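Long-range contact in nucleoporin nup120 (Schizosaccharomyces pombe, PDB 4GQ2), which serves as a structural constituent of the nuclear pore complex, whose nucleoporins can also dock transiently associated nuclear transport factors: residues P569-G581 with T639-L653. Residues are numbered along the deposited sequence; the frame is centred on the assembly and turned at random.
Sequences PSLIEGYQILDLG and TLVSLENPMRDIDSL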
# COMPACT_ATOMS: atom_id res chain seq x y z
N PRO A 569 7.51 25.02 -33.11
CA PRO A 569 6.62 23.87 -32.99
C PRO A 569 7.34 22.66 -33.61
O PRO A 569 8.23 22.85 -34.43
CB PRO A 569 5.40 24.28 -33.83
CG PRO A 569 5.90 25.31 -34.78
CD PRO A 569 6.99 26.04 -34.05
N SER A 570 6.98 21.42 -33.25
CA SER A 570 5.83 21.06 -32.43
C SER A 570 6.12 21.06 -30.93
O SER A 570 5.27 20.65 -30.13
CB SER A 570 5.35 19.67 -32.84
OG SER A 570 5.01 19.63 -34.22
N LEU A 571 7.31 21.52 -30.55
CA LEU A 571 7.74 21.51 -29.15
C LEU A 571 6.80 22.33 -28.29
O LEU A 571 6.22 21.81 -27.33
CB LEU A 571 9.19 22.01 -29.02
CG LEU A 571 10.39 21.14 -29.44
CD1 LEU A 571 10.46 19.84 -28.64
CD2 LEU A 571 10.42 20.85 -30.94
N ILE A 572 6.63 23.61 -28.65
CA ILE A 572 5.73 24.53 -27.95
C ILE A 572 4.28 24.05 -28.02
O ILE A 572 3.58 24.00 -27.01
CB ILE A 572 5.86 25.98 -28.50
CG1 ILE A 572 7.26 26.54 -28.21
CG2 ILE A 572 4.78 26.89 -27.91
CD1 ILE A 572 7.62 27.78 -29.02
N GLU A 573 3.85 23.67 -29.22
CA GLU A 573 2.47 23.25 -29.45
C GLU A 573 2.08 22.01 -28.65
O GLU A 573 0.94 21.91 -28.19
CB GLU A 573 2.21 23.04 -30.93
CG GLU A 573 2.11 24.34 -31.71
CD GLU A 573 1.54 24.16 -33.10
OE1 GLU A 573 0.99 23.07 -33.40
OE2 GLU A 573 1.64 25.11 -33.89
N GLY A 574 3.01 21.08 -28.51
CA GLY A 574 2.81 19.88 -27.69
C GLY A 574 2.57 20.25 -26.23
O GLY A 574 1.65 19.72 -25.60
N TYR A 575 3.40 21.15 -25.72
CA TYR A 575 3.24 21.69 -24.37
C TYR A 575 1.84 22.27 -24.17
O TYR A 575 1.17 21.99 -23.17
CB TYR A 575 4.29 22.76 -24.10
CG TYR A 575 5.63 22.24 -23.66
CD1 TYR A 575 6.07 20.97 -24.04
CD2 TYR A 575 6.48 23.02 -22.87
CE1 TYR A 575 7.31 20.49 -23.64
CE2 TYR A 575 7.72 22.55 -22.47
CZ TYR A 575 8.13 21.28 -22.85
OH TYR A 575 9.35 20.81 -22.45
N GLN A 576 1.40 23.07 -25.14
CA GLN A 576 0.09 23.71 -25.10
C GLN A 576 -1.05 22.70 -24.97
O GLN A 576 -1.98 22.92 -24.18
CB GLN A 576 -0.12 24.59 -26.33
CG GLN A 576 0.79 25.81 -26.35
CD GLN A 576 0.64 26.66 -27.59
OE1 GLN A 576 0.21 26.19 -28.65
NE2 GLN A 576 0.99 27.93 -27.47
N ILE A 577 -0.97 21.60 -25.72
CA ILE A 577 -1.98 20.54 -25.67
C ILE A 577 -1.93 19.80 -24.33
O ILE A 577 -2.98 19.44 -23.77
CB ILE A 577 -1.83 19.52 -26.82
CG1 ILE A 577 -1.72 20.24 -28.17
CG2 ILE A 577 -3.01 18.56 -26.84
CD1 ILE A 577 -1.04 19.42 -29.26
N LEU A 578 -0.73 19.58 -23.80
CA LEU A 578 -0.58 18.96 -22.49
C LEU A 578 -1.33 19.78 -21.43
O LEU A 578 -2.08 19.22 -20.63
CB LEU A 578 0.90 18.78 -22.11
CG LEU A 578 1.34 18.22 -20.73
CD1 LEU A 578 1.41 19.34 -19.69
CD2 LEU A 578 0.49 17.06 -20.22
N ASP A 579 -1.16 21.10 -21.47
CA ASP A 579 -1.86 21.97 -20.53
C ASP A 579 -3.38 21.85 -20.67
O ASP A 579 -4.11 21.91 -19.68
CB ASP A 579 -1.41 23.42 -20.68
CG ASP A 579 -1.99 24.31 -19.61
OD1 ASP A 579 -1.61 24.15 -18.43
OD2 ASP A 579 -2.82 25.18 -19.94
N LEU A 580 -3.85 21.66 -21.91
CA LEU A 580 -5.26 21.41 -22.18
C LEU A 580 -5.75 20.13 -21.49
O LEU A 580 -6.88 20.07 -21.00
CB LEU A 580 -5.54 21.35 -23.69
CG LEU A 580 -5.36 22.60 -24.57
CD1 LEU A 580 -5.73 22.29 -26.01
CD2 LEU A 580 -6.19 23.78 -24.09
N GLY A 581 -4.90 19.10 -21.46
CA GLY A 581 -5.18 17.86 -20.75
C GLY A 581 -5.20 18.05 -19.25
O GLY A 581 -6.14 17.60 -18.57
N THR A 639 -9.11 25.81 -30.00
CA THR A 639 -7.65 25.89 -29.86
C THR A 639 -6.95 24.66 -30.42
O THR A 639 -5.80 24.75 -30.84
CB THR A 639 -7.13 26.25 -28.43
OG1 THR A 639 -6.34 25.18 -27.89
CG2 THR A 639 -8.25 26.62 -27.49
N LEU A 640 -7.64 23.52 -30.45
CA LEU A 640 -7.07 22.31 -31.05
C LEU A 640 -7.05 22.37 -32.58
O LEU A 640 -6.08 21.93 -33.21
CB LEU A 640 -7.79 21.05 -30.57
CG LEU A 640 -7.42 20.54 -29.18
CD1 LEU A 640 -8.44 19.48 -28.74
CD2 LEU A 640 -5.99 20.01 -29.12
N VAL A 641 -8.10 22.92 -33.16
CA VAL A 641 -8.19 23.11 -34.61
C VAL A 641 -7.12 24.08 -35.14
O VAL A 641 -6.65 23.95 -36.27
CB VAL A 641 -9.61 23.58 -35.02
CG1 VAL A 641 -9.64 24.11 -36.45
CG2 VAL A 641 -10.60 22.44 -34.85
N SER A 642 -6.73 25.04 -34.31
CA SER A 642 -5.77 26.06 -34.71
C SER A 642 -4.35 25.53 -34.82
O SER A 642 -3.46 26.22 -35.31
CB SER A 642 -5.78 27.22 -33.71
OG SER A 642 -4.81 27.01 -32.70
N LEU A 643 -4.13 24.30 -34.36
CA LEU A 643 -2.79 23.74 -34.33
C LEU A 643 -2.49 22.96 -35.60
O LEU A 643 -3.35 22.23 -36.11
CB LEU A 643 -2.59 22.87 -33.08
CG LEU A 643 -2.76 23.58 -31.72
CD1 LEU A 643 -3.01 22.59 -30.60
CD2 LEU A 643 -1.57 24.47 -31.39
N GLU A 644 -1.28 23.13 -36.13
CA GLU A 644 -0.82 22.36 -37.28
C GLU A 644 -0.40 20.96 -36.81
O GLU A 644 0.65 20.80 -36.17
CB GLU A 644 0.31 23.07 -38.03
CG GLU A 644 1.15 24.03 -37.19
CD GLU A 644 0.68 25.48 -37.27
OE1 GLU A 644 0.95 26.13 -38.30
OE2 GLU A 644 0.04 25.96 -36.30
N ASN A 645 -1.23 19.98 -37.11
CA ASN A 645 -1.02 18.58 -36.70
C ASN A 645 -0.87 18.35 -35.18
O ASN A 645 0.20 17.96 -34.71
CB ASN A 645 0.15 17.95 -37.48
CG ASN A 645 -0.07 16.48 -37.77
OD1 ASN A 645 -0.88 15.81 -37.12
ND2 ASN A 645 0.66 15.96 -38.76
N PRO A 646 -1.96 18.55 -34.42
CA PRO A 646 -1.91 18.37 -32.96
C PRO A 646 -1.64 16.92 -32.55
O PRO A 646 -0.91 16.70 -31.58
CB PRO A 646 -3.31 18.78 -32.49
CG PRO A 646 -4.05 19.27 -33.68
CD PRO A 646 -3.33 18.80 -34.90
N MET A 647 -2.21 15.96 -33.27
CA MET A 647 -2.04 14.55 -32.94
C MET A 647 -0.58 14.13 -32.93
O MET A 647 -0.13 13.45 -31.99
CB MET A 647 -2.87 13.63 -33.85
CG MET A 647 -2.74 12.16 -33.47
SD MET A 647 -4.10 11.11 -34.02
CE MET A 647 -3.55 10.63 -35.65
N ARG A 648 0.17 14.54 -33.95
CA ARG A 648 1.60 14.25 -34.04
C ARG A 648 2.32 14.87 -32.84
O ARG A 648 3.18 14.23 -32.24
CB ARG A 648 2.17 14.79 -35.34
CG ARG A 648 3.63 14.42 -35.62
CD ARG A 648 4.43 15.64 -36.05
NE ARG A 648 3.85 16.33 -37.21
CZ ARG A 648 4.04 17.62 -37.50
NH1 ARG A 648 4.80 18.38 -36.72
NH2 ARG A 648 3.47 18.15 -38.57
N ASP A 649 1.94 16.10 -32.50
CA ASP A 649 2.57 16.86 -31.42
C ASP A 649 2.45 16.15 -30.08
O ASP A 649 3.47 15.93 -29.41
CB ASP A 649 1.98 18.27 -31.33
CG ASP A 649 2.09 19.06 -32.64
OD1 ASP A 649 2.76 18.57 -33.58
OD2 ASP A 649 1.51 20.16 -32.72
N ILE A 650 1.24 15.79 -29.67
CA ILE A 650 1.07 15.05 -28.41
C ILE A 650 1.64 13.66 -28.46
O ILE A 650 2.18 13.18 -27.47
CB ILE A 650 -0.37 15.01 -27.86
CG1 ILE A 650 -1.40 15.01 -28.99
CG2 ILE A 650 -0.56 16.14 -26.87
CD1 ILE A 650 -2.83 14.84 -28.53
N ASP A 651 1.54 13.02 -29.63
CA ASP A 651 2.19 11.73 -29.86
C ASP A 651 3.67 11.81 -29.49
O ASP A 651 4.18 10.96 -28.76
CB ASP A 651 2.01 11.30 -31.32
CG ASP A 651 2.00 9.79 -31.49
OD1 ASP A 651 3.00 9.14 -31.13
OD2 ASP A 651 0.99 9.27 -32.00
N SER A 652 4.35 12.86 -29.97
CA SER A 652 5.77 13.08 -29.69
C SER A 652 6.03 13.41 -28.22
O SER A 652 6.98 12.88 -27.62
CB SER A 652 6.35 14.19 -30.57
OG SER A 652 6.32 13.80 -31.94
N LEU A 653 5.21 14.29 -27.65
CA LEU A 653 5.32 14.62 -26.24
C LEU A 653 5.09 13.39 -25.34
O LEU A 653 5.86 13.15 -24.41
CB LEU A 653 4.39 15.77 -25.85
CG LEU A 653 4.56 16.34 -24.44
CD1 LEU A 653 6.01 16.62 -24.10
CD2 LEU A 653 3.73 17.60 -24.25
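G574 and D649 bring their CA atoms within 4.8 Å where helix 571-581 crosses helix 646-653 at -85°, nearly perpendicular, with the segment axes 8.3 Å apart. G574 has no side chain at the crossing, and over its bare backbone lies L653, whose CD2 packs 3.3 Å from G574 O and also touches CB of L578. One turn further along, I577 fits as a knob into a hole formed by L640, P646, D649 and I650. Its two branches divide the work, since CG2, anti to the backbone N, meets I650 CG2 at 3.4 Å, while CD1 at the end of the other branch reaches D649 CB and the carbonyl of P646. L643 and I577 lie alongside each other, pointing opposite ways, with CD1 against CG1; L580 CD1 packs on L640 CD2 and against the hydroxyl oxygen of T639.

Toward the N-terminal end of helix 571-581 the contact turns polar. S570 OG donates to D649 OD1 at 2.6 Å, arriving from above the carboxylate plane, 55° out of it; R648 NH1 lies 2.8 Å from S570 OG. D649 OD2 is 3.0 Å from E573 OE1, their carboxylates turned 63° apart, and E573 OE2 is 3.0 Å from E644 OE2; such crowding may raise a pKa within the trio. Helix 672-703 also packs here, L699 against I577 and F696 against I650. This near-perpendicular helix-helix packing, with a knob into a hole, sets helix 571-585 across helix 646-658 within the alpha-helical region of Nup120.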